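Local coordinates for protein hydrogenase 2 maturation peptidase (Thaumarchaeota archaeon SCGC AB-539-E09, PDB 5TTX) that probably cleaves a C-terminal peptide from the large subunit of a nickel-iron hydrogenase during its maturation, at residues R18-R28 with P130-S140; S35-D43 with V151-L160. All blocks are in the same frame, centred on the assembly; numbering follows the deposited sequence.

Interaction 1: residues R18-R28 with P130-S140; sequences RLMGDDGFGPR and PRSLKPSLELS
Asp22 and Ser140 meet where two loops of the α/β sandwich come together, one leading from strand 10-15 into helix 25-34, the other from strand 122-128 into helix 141-158. This is the tight part of the contact. Asp22 OD1 accepts from three donors: Arg131 N at 2.7 Å on its anti side, Ser132 N from above the carboxylate plane, and Ser140 OG at 2.8 Å on the syn side. Asp22 OD2 turns its syn lone pair to Ser140 N, also 2.7 Å away. Aspartate suits the place because one short carboxylate can serve donors of both partner ends; Ser140 OG in turn caps helix 141-158 by accepting from Val143 N. Replacing Asp22 with an alanine removes both oxygens, and the three backbone N-H groups and the Ser140 hydroxyl would probably lose their acceptor, setting the start of helix 141-158 looser against the turn. Leu139 is wedged alongside, its CD2 on the Gly21-Gly24 turn and its CD1 3.6 Å above the centre of one face of the Arg28 guanidinium, which bends at chi2 (-75°) and chi3 (-59°) bring over it.

The backbones are joined as well. Asp22 N bonds Ser132 O, and Ser136 bridges Met20 in parallel fashion, its N bonding Leu19 O and its O receiving Gly21 N, each at 2.9 Å. Gly21 belongs here: its phi is positive, and a CB would run into Ser132 O and Lys134 O.

Toward solvent the fit is looser. Leu19 CD2 and Leu137 CD2 lie side by side at 3.7 Å, and Met20, present as selenomethionine, only brushes Pro135. Waters occupy the guanidinium edge: one links Arg28 NH1 to Leu137 O, while another accepts from Arg28 NH1 and Leu139 N and donates to Glu138 OE1 at 2.8 Å.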
loop_
_atom_site.group_PDB
_atom_site.type_symbol
_atom_site.label_atom_id
_atom_site.label_comp_id
_atom_site.label_asym_id
_atom_site.label_seq_id
_atom_site.Cartn_x
_atom_site.Cartn_y
_atom_site.Cartn_z
ATOM N N ARG A 18 29.682 -9.605 -39.089
ATOM C CA ARG A 18 30.734 -10.292 -39.852
ATOM C C ARG A 18 31.245 -9.500 -41.045
ATOM O O ARG A 18 32.346 -9.783 -41.522
ATOM C CB ARG A 18 30.236 -11.630 -40.395
ATOM C CG ARG A 18 30.220 -12.743 -39.391
ATOM C CD ARG A 18 29.591 -13.963 -39.981
ATOM N NE ARG A 18 29.242 -14.956 -38.950
ATOM C CZ ARG A 18 30.073 -15.912 -38.537
ATOM N NH1 ARG A 18 31.299 -16.002 -39.051
ATOM N NH2 ARG A 18 29.681 -16.801 -37.633
ATOM N N LEU A 19 30.457 -8.563 -41.572
ATOM C CA LEU A 19 30.843 -7.775 -42.732
ATOM C C LEU A 19 31.656 -6.542 -42.363
ATOM O O LEU A 19 32.049 -5.775 -43.258
ATOM C CB LEU A 19 29.598 -7.329 -43.490
ATOM C CG LEU A 19 28.572 -8.420 -43.742
ATOM C CD1 LEU A 19 27.396 -7.819 -44.482
ATOM C CD2 LEU A 19 29.205 -9.532 -44.571
HETATM N N MSE A 20 31.892 -6.322 -41.074
HETATM C CA MSE A 20 32.595 -5.131 -40.624
HETATM C C MSE A 20 33.902 -5.507 -39.953
HETATM O O MSE A 20 34.184 -5.080 -38.836
HETATM C CB MSE A 20 31.718 -4.313 -39.672
HETATM C CG MSE A 20 30.443 -3.871 -40.320
HETATM SE SE MSE A 20 30.709 -2.442 -41.652
HETATM C CE MSE A 20 28.809 -1.935 -41.881
ATOM N N GLY A 21 34.685 -6.324 -40.634
ATOM C CA GLY A 21 36.049 -6.540 -40.191
ATOM C C GLY A 21 36.101 -7.169 -38.822
ATOM O O GLY A 21 35.531 -8.237 -38.579
ATOM N N ASP A 22 36.794 -6.507 -37.905
ATOM C CA ASP A 22 36.993 -7.099 -36.590
ATOM C C ASP A 22 35.734 -7.064 -35.717
ATOM O O ASP A 22 35.748 -7.643 -34.623
ATOM C CB ASP A 22 38.162 -6.411 -35.882
ATOM C CG ASP A 22 39.501 -6.699 -36.542
ATOM O OD1 ASP A 22 40.430 -5.887 -36.352
ATOM O OD2 ASP A 22 39.632 -7.726 -37.269
ATOM N N ASP A 23 34.636 -6.441 -36.162
ATOM C CA ASP A 23 33.378 -6.630 -35.443
ATOM C C ASP A 23 32.870 -8.052 -35.551
ATOM O O ASP A 23 31.934 -8.414 -34.831
ATOM C CB ASP A 23 32.292 -5.684 -35.951
ATOM C CG ASP A 23 31.197 -5.454 -34.924
ATOM O OD1 ASP A 23 31.551 -5.285 -33.733
ATOM O OD2 ASP A 23 29.993 -5.415 -35.290
ATOM N N GLY A 24 33.436 -8.853 -36.453
ATOM C CA GLY A 24 33.113 -10.260 -36.492
ATOM C C GLY A 24 33.845 -11.116 -35.477
ATOM O O GLY A 24 33.757 -12.340 -35.555
ATOM N N PHE A 25 34.566 -10.520 -34.519
ATOM C CA PHE A 25 35.218 -11.308 -33.466
ATOM C C PHE A 25 34.264 -12.311 -32.804
ATOM O O PHE A 25 34.557 -13.510 -32.734
ATOM C CB PHE A 25 35.813 -10.364 -32.419
ATOM C CG PHE A 25 36.146 -11.028 -31.101
ATOM C CD1 PHE A 25 35.311 -10.868 -29.978
ATOM C CD2 PHE A 25 37.301 -11.790 -30.969
ATOM C CE1 PHE A 25 35.640 -11.475 -28.747
ATOM C CE2 PHE A 25 37.633 -12.400 -29.744
ATOM C CZ PHE A 25 36.830 -12.245 -28.647
ATOM N N GLY A 26 33.122 -11.838 -32.294
ATOM C CA GLY A 26 32.224 -12.699 -31.543
ATOM C C GLY A 26 31.702 -13.886 -32.343
ATOM O O GLY A 26 31.828 -15.041 -31.927
ATOM N N PRO A 27 31.072 -13.615 -33.493
ATOM C CA PRO A 27 30.609 -14.723 -34.351
ATOM C C PRO A 27 31.719 -15.655 -34.775
ATOM O O PRO A 27 31.473 -16.860 -34.953
ATOM C CB PRO A 27 30.001 -13.999 -35.561
ATOM C CG PRO A 27 29.513 -12.648 -34.995
ATOM C CD PRO A 27 30.532 -12.302 -33.913
ATOM N N ARG A 28 32.939 -15.138 -34.953
ATOM C CA ARG A 28 34.039 -16.004 -35.355
ATOM C C ARG A 28 34.503 -16.901 -34.199
ATOM O O ARG A 28 34.973 -18.015 -34.442
ATOM C CB ARG A 28 35.186 -15.161 -35.916
ATOM C CG ARG A 28 34.926 -14.594 -37.342
ATOM C CD ARG A 28 35.055 -15.671 -38.445
ATOM N NE ARG A 28 36.391 -16.234 -38.417
ATOM C CZ ARG A 28 37.406 -15.781 -39.149
ATOM N NH1 ARG A 28 37.231 -14.763 -40.001
ATOM N NH2 ARG A 28 38.598 -16.343 -39.023
ATOM N N PRO A 130 39.304 -4.130 -31.373
ATOM C CA PRO A 130 39.535 -4.385 -32.795
ATOM C C PRO A 130 40.771 -3.669 -33.299
ATOM O O PRO A 130 41.320 -2.761 -32.662
ATOM C CB PRO A 130 38.290 -3.799 -33.459
ATOM C CG PRO A 130 38.022 -2.573 -32.617
ATOM C CD PRO A 130 38.289 -3.074 -31.172
ATOM N N ARG A 131 41.210 -4.103 -34.472
ATOM C CA ARG A 131 42.126 -3.279 -35.229
ATOM C C ARG A 131 41.357 -2.369 -36.158
ATOM O O ARG A 131 41.582 -1.157 -36.194
ATOM C CB ARG A 131 43.087 -4.134 -36.062
ATOM C CG ARG A 131 43.968 -3.250 -36.948
ATOM C CD ARG A 131 44.688 -4.026 -38.069
ATOM N NE ARG A 131 45.454 -3.092 -38.881
ATOM C CZ ARG A 131 46.100 -3.408 -40.012
ATOM N NH1 ARG A 131 46.079 -4.643 -40.475
ATOM N NH2 ARG A 131 46.770 -2.470 -40.677
ATOM N N SER A 132 40.434 -2.946 -36.911
ATOM C CA SER A 132 39.692 -2.181 -37.890
ATOM C C SER A 132 38.267 -2.707 -37.989
ATOM O O SER A 132 38.027 -3.927 -38.007
ATOM C CB SER A 132 40.400 -2.258 -39.251
ATOM O OG SER A 132 39.491 -1.946 -40.266
ATOM N N LEU A 133 37.331 -1.762 -38.056
ATOM C CA LEU A 133 35.908 -2.020 -38.249
ATOM C C LEU A 133 35.458 -1.623 -39.643
ATOM O O LEU A 133 34.253 -1.600 -39.922
ATOM C CB LEU A 133 35.087 -1.265 -37.196
ATOM C CG LEU A 133 35.487 -1.608 -35.749
ATOM C CD1 LEU A 133 34.974 -0.561 -34.704
ATOM C CD2 LEU A 133 35.056 -3.046 -35.378
ATOM N N LYS A 134 36.396 -1.257 -40.506
ATOM C CA LYS A 134 36.061 -0.968 -41.885
ATOM C C LYS A 134 35.406 -2.199 -42.518
ATOM O O LYS A 134 35.655 -3.334 -42.091
ATOM C CB LYS A 134 37.313 -0.557 -42.655
ATOM C CG LYS A 134 37.783 0.877 -42.345
ATOM C CD LYS A 134 38.992 1.272 -43.212
ATOM C CE LYS A 134 40.240 0.419 -42.887
ATOM N NZ LYS A 134 40.776 0.536 -41.475
ATOM N N PRO A 135 34.515 -1.995 -43.485
ATOM C CA PRO A 135 33.892 -3.135 -44.174
ATOM C C PRO A 135 34.923 -4.124 -44.702
ATOM O O PRO A 135 35.908 -3.746 -45.346
ATOM C CB PRO A 135 33.107 -2.469 -45.312
ATOM C CG PRO A 135 32.707 -1.106 -44.693
ATOM C CD PRO A 135 33.921 -0.696 -43.882
ATOM N N SER A 136 34.662 -5.408 -44.440
ATOM C CA SER A 136 35.592 -6.506 -44.662
ATOM C C SER A 136 34.962 -7.806 -44.182
ATOM O O SER A 136 34.305 -7.829 -43.137
ATOM C CB SER A 136 36.914 -6.275 -43.918
ATOM O OG SER A 136 37.816 -7.351 -44.135
ATOM N N LEU A 137 35.156 -8.876 -44.949
ATOM C CA LEU A 137 34.802 -10.235 -44.567
ATOM C C LEU A 137 35.827 -10.861 -43.636
ATOM O O LEU A 137 35.581 -11.959 -43.121
ATOM C CB LEU A 137 34.664 -11.117 -45.821
ATOM C CG LEU A 137 33.671 -10.546 -46.830
ATOM C CD1 LEU A 137 33.735 -11.258 -48.166
ATOM C CD2 LEU A 137 32.270 -10.597 -46.256
ATOM N N GLU A 138 36.962 -10.199 -43.414
ATOM C CA GLU A 138 38.095 -10.828 -42.756
ATOM C C GLU A 138 38.420 -10.153 -41.432
ATOM O O GLU A 138 38.127 -8.974 -41.223
ATOM C CB GLU A 138 39.342 -10.799 -43.644
ATOM C CG GLU A 138 39.189 -11.466 -45.021
ATOM C CD GLU A 138 38.965 -12.976 -44.959
ATOM O OE1 GLU A 138 39.109 -13.581 -43.868
ATOM O OE2 GLU A 138 38.650 -13.564 -46.022
ATOM N N LEU A 139 39.021 -10.926 -40.535
ATOM C CA LEU A 139 39.581 -10.392 -39.309
ATOM C C LEU A 139 41.026 -9.995 -39.550
ATOM O O LEU A 139 41.737 -10.632 -40.330
ATOM C CB LEU A 139 39.532 -11.427 -38.180
ATOM C CG LEU A 139 38.204 -12.070 -37.790
ATOM C CD1 LEU A 139 38.468 -13.248 -36.839
ATOM C CD2 LEU A 139 37.236 -11.053 -37.146
ATOM N N SER A 140 41.460 -8.952 -38.849
ATOM C CA SER A 140 42.874 -8.644 -38.740
ATOM C C SER A 140 43.630 -9.818 -38.113
ATOM O O SER A 140 43.073 -10.675 -37.425
ATOM C CB SER A 140 43.095 -7.406 -37.865
ATOM O OG SER A 140 42.566 -7.634 -36.544
HETATM O O HOH W 1 32.787 -12.465 -42.963
HETATM O O HOH W 2 35.431 -12.845 -40.593
HETATM O O HOH W 3 39.693 -13.725 -41.182
#

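Interaction 2: residues S35-D43 with V151-L160; sequences SMSLPDYVD and VDLVLEALGL
Met36, present as selenomethionine, reaches tip to tip toward Val151 and Leu155, and apolar contacts of this kind carry most of the interface. Its SE lies 3.8 Å from Val151 CG1, and beyond the bend at chi3 (90°) its CE meets Leu155 CD1. Methionine's long, unbranched chain suits this spot, where Met36 CA and Val151 CA are 10.2 Å apart. Leu38 CD2 passes obliquely by Leu155 CD2 at 3.9 Å and touches Leu160, while Pro39 CD faces Leu160 CD1 at 3.8 Å. Deeper in, Val42 CG2 approaches Leu158 CD1 more loosely, at 4.3 Å.

Polar contact is slight: a water donates to Leu158 O at 2.8 Å and lies at the edge of the Tyr41 ring beside OH, too close there for that link to be more than doubtful.

Backbone turns set the apolar groups in place. A Schellman motif with Gly159 at positive phi swings Leu160 back across the helix end, and a type I turn from Pro39 to Val42 starts strand 42-48. Helix 141-158 packs beside helix 25-34 and over the end of a β-α-β crossover, in which helix 25-34 joins the neighbouring parallel strands 10-15 and 42-48, as in α/β sandwich folds.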
loop_
_atom_site.group_PDB
_atom_site.type_symbol
_atom_site.label_atom_id
_atom_site.label_comp_id
_atom_site.label_asym_id
_atom_site.label_seq_id
_atom_site.Cartn_x
_atom_site.Cartn_y
_atom_site.Cartn_z
ATOM N N SER A 35 32.956 -25.869 -33.967
ATOM C CA SER A 35 33.696 -26.951 -34.593
ATOM C C SER A 35 34.423 -27.827 -33.579
ATOM O O SER A 35 35.023 -28.826 -33.967
ATOM C CB SER A 35 34.680 -26.411 -35.644
ATOM O OG SER A 35 35.879 -25.934 -35.062
HETATM N N MSE A 36 34.391 -27.480 -32.299
HETATM C CA MSE A 36 34.943 -28.375 -31.300
HETATM C C MSE A 36 33.810 -29.243 -30.822
HETATM O O MSE A 36 32.676 -29.091 -31.262
HETATM C CB MSE A 36 35.573 -27.607 -30.155
HETATM C CG MSE A 36 36.538 -26.561 -30.635
HETATM SE SE MSE A 36 37.104 -25.390 -29.197
HETATM C CE MSE A 36 38.671 -26.410 -28.588
ATOM N N SER A 37 34.090 -30.153 -29.920
ATOM C CA SER A 37 33.080 -31.126 -29.521
ATOM C C SER A 37 32.662 -30.750 -28.110
ATOM O O SER A 37 33.228 -31.231 -27.128
ATOM C CB SER A 37 33.612 -32.560 -29.615
ATOM O OG SER A 37 34.234 -32.780 -30.874
ATOM N N LEU A 38 31.754 -29.921 -28.028
ATOM C CA LEU A 38 31.226 -29.354 -26.802
ATOM C C LEU A 38 30.029 -30.155 -26.305
ATOM O O LEU A 38 29.260 -30.703 -27.105
ATOM C CB LEU A 38 30.807 -27.912 -27.029
ATOM C CG LEU A 38 31.959 -26.931 -27.237
ATOM C CD1 LEU A 38 31.423 -25.515 -27.363
ATOM C CD2 LEU A 38 32.963 -27.024 -26.103
ATOM N N PRO A 39 29.863 -30.236 -24.987
ATOM C CA PRO A 39 28.681 -30.908 -24.433
ATOM C C PRO A 39 27.394 -30.324 -25.002
ATOM O O PRO A 39 27.315 -29.128 -25.319
ATOM C CB PRO A 39 28.793 -30.646 -22.927
ATOM C CG PRO A 39 30.205 -30.184 -22.697
ATOM C CD PRO A 39 30.680 -29.569 -23.960
ATOM N N ASP A 40 26.380 -31.188 -25.128
ATOM C CA ASP A 40 25.093 -30.779 -25.691
ATOM C C ASP A 40 24.487 -29.599 -24.948
ATOM O O ASP A 40 23.740 -28.811 -25.545
ATOM C CB ASP A 40 24.101 -31.944 -25.670
ATOM C CG ASP A 40 24.269 -32.880 -26.852
ATOM O OD1 ASP A 40 24.043 -34.097 -26.677
ATOM O OD2 ASP A 40 24.632 -32.404 -27.954
ATOM N N TYR A 41 24.790 -29.449 -23.654
ATOM C CA TYR A 41 24.112 -28.413 -22.889
ATOM C C TYR A 41 24.642 -27.011 -23.203
ATOM O O TYR A 41 23.994 -26.021 -22.846
ATOM C CB TYR A 41 24.185 -28.737 -21.382
ATOM C CG TYR A 41 25.554 -28.583 -20.773
ATOM C CD1 TYR A 41 26.043 -27.318 -20.432
ATOM C CD2 TYR A 41 26.357 -29.684 -20.521
ATOM C CE1 TYR A 41 27.309 -27.152 -19.902
ATOM C CE2 TYR A 41 27.614 -29.529 -19.942
ATOM C CZ TYR A 41 28.080 -28.255 -19.652
ATOM O OH TYR A 41 29.320 -28.071 -19.103
ATOM N N VAL A 42 25.779 -26.901 -23.876
ATOM C CA VAL A 42 26.301 -25.617 -24.319
ATOM C C VAL A 42 25.676 -25.260 -25.663
ATOM O O VAL A 42 25.715 -26.059 -26.602
ATOM C CB VAL A 42 27.831 -25.667 -24.429
ATOM C CG1 VAL A 42 28.369 -24.339 -24.965
ATOM C CG2 VAL A 42 28.419 -25.982 -23.083
ATOM N N ASP A 43 25.089 -24.066 -25.760
ATOM C CA ASP A 43 24.669 -23.505 -27.043
ATOM C C ASP A 43 25.635 -22.388 -27.415
ATOM O O ASP A 43 25.628 -21.325 -26.785
ATOM C CB ASP A 43 23.252 -22.943 -26.991
ATOM C CG ASP A 43 22.208 -23.986 -27.144
ATOM O OD1 ASP A 43 21.032 -23.582 -27.237
ATOM O OD2 ASP A 43 22.544 -25.199 -27.151
ATOM N N VAL A 151 38.526 -18.396 -27.021
ATOM C CA VAL A 151 38.067 -19.777 -26.897
ATOM C C VAL A 151 38.541 -20.366 -25.571
ATOM O O VAL A 151 37.764 -20.970 -24.827
ATOM C CB VAL A 151 38.546 -20.605 -28.106
ATOM C CG1 VAL A 151 38.505 -22.127 -27.821
ATOM C CG2 VAL A 151 37.702 -20.281 -29.317
ATOM N N ASP A 152 39.816 -20.157 -25.240
ATOM C CA ASP A 152 40.329 -20.621 -23.958
ATOM C C ASP A 152 39.579 -19.995 -22.792
ATOM O O ASP A 152 39.272 -20.688 -21.809
ATOM C CB ASP A 152 41.822 -20.329 -23.841
ATOM C CG ASP A 152 42.652 -21.158 -24.801
ATOM O OD1 ASP A 152 42.145 -22.197 -25.307
ATOM O OD2 ASP A 152 43.814 -20.764 -25.045
ATOM N N LEU A 153 39.288 -18.684 -22.867
ATOM C CA LEU A 153 38.565 -18.048 -21.768
ATOM C C LEU A 153 37.188 -18.664 -21.609
ATOM O O LEU A 153 36.732 -18.911 -20.488
ATOM C CB LEU A 153 38.425 -16.548 -21.997
ATOM C CG LEU A 153 39.623 -15.678 -21.678
ATOM C CD1 LEU A 153 39.260 -14.189 -21.896
ATOM C CD2 LEU A 153 40.081 -15.936 -20.265
ATOM N N VAL A 154 36.519 -18.919 -22.729
ATOM C CA VAL A 154 35.228 -19.597 -22.710
ATOM C C VAL A 154 35.349 -20.977 -22.079
ATOM O O VAL A 154 34.545 -21.365 -21.218
ATOM C CB VAL A 154 34.666 -19.684 -24.135
ATOM C CG1 VAL A 154 33.468 -20.622 -24.170
ATOM C CG2 VAL A 154 34.302 -18.307 -24.610
ATOM N N LEU A 155 36.341 -21.755 -22.508
ATOM C CA LEU A 155 36.444 -23.112 -21.974
ATOM C C LEU A 155 36.783 -23.087 -20.490
ATOM O O LEU A 155 36.269 -23.913 -19.732
ATOM C CB LEU A 155 37.474 -23.927 -22.762
ATOM C CG LEU A 155 37.135 -24.297 -24.218
ATOM C CD1 LEU A 155 38.272 -25.101 -24.892
ATOM C CD2 LEU A 155 35.835 -25.087 -24.310
ATOM N N GLU A 156 37.603 -22.129 -20.045
ATOM C CA GLU A 156 37.941 -22.087 -18.627
ATOM C C GLU A 156 36.740 -21.687 -17.797
ATOM O O GLU A 156 36.492 -22.271 -16.737
ATOM C CB GLU A 156 39.072 -21.119 -18.355
ATOM C CG GLU A 156 40.390 -21.519 -18.949
ATOM C CD GLU A 156 41.358 -20.356 -18.957
ATOM O OE1 GLU A 156 42.523 -20.561 -19.365
ATOM O OE2 GLU A 156 40.944 -19.243 -18.546
ATOM N N ALA A 157 35.993 -20.688 -18.269
ATOM C CA ALA A 157 34.790 -20.248 -17.580
ATOM C C ALA A 157 33.825 -21.396 -17.356
ATOM O O ALA A 157 33.121 -21.422 -16.345
ATOM C CB ALA A 157 34.099 -19.153 -18.391
ATOM N N LEU A 158 33.786 -22.351 -18.278
ATOM C CA LEU A 158 32.860 -23.470 -18.229
ATOM C C LEU A 158 33.462 -24.725 -17.617
ATOM O O LEU A 158 32.758 -25.733 -17.490
ATOM C CB LEU A 158 32.346 -23.781 -19.642
ATOM C CG LEU A 158 31.547 -22.652 -20.293
ATOM C CD1 LEU A 158 31.142 -22.983 -21.735
ATOM C CD2 LEU A 158 30.321 -22.371 -19.434
ATOM N N GLY A 159 34.736 -24.704 -17.242
ATOM C CA GLY A 159 35.344 -25.903 -16.699
ATOM C C GLY A 159 35.721 -26.953 -17.718
ATOM O O GLY A 159 35.992 -28.095 -17.339
ATOM N N LEU A 160 35.779 -26.597 -19.001
ATOM C CA LEU A 160 36.037 -27.533 -20.084
ATOM C C LEU A 160 37.470 -27.495 -20.595
ATOM O O LEU A 160 37.789 -28.211 -21.554
ATOM C CB LEU A 160 35.076 -27.249 -21.239
ATOM C CG LEU A 160 33.603 -27.416 -20.880
ATOM C CD1 LEU A 160 32.747 -26.986 -22.042
ATOM C CD2 LEU A 160 33.289 -28.874 -20.476
HETATM O O HOH W 4 30.048 -26.038 -18.047
#

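From the N terminus, strand 10-15 leads into residues 18-28, the first half of interaction 1, and helix 25-34 then runs on to residues 35-43, the first half of interaction 2. After 101 intervening residues measured from Arg28, segment 130-140 closes interaction 1; helix 141-158 follows, and its C-terminal part, with Leu160, closes interaction 2 across 107 residues. The segments alternate along the chain, so the two closures cross rather than nest. Their centres lie about 23 Å apart and their nearest atoms about 6 Å, so the two contacts do not touch. Together they hold helices 25-34 and 141-158 side by side: interaction 1 joins the loops that enter them, and interaction 2 joins the segments at their far ends.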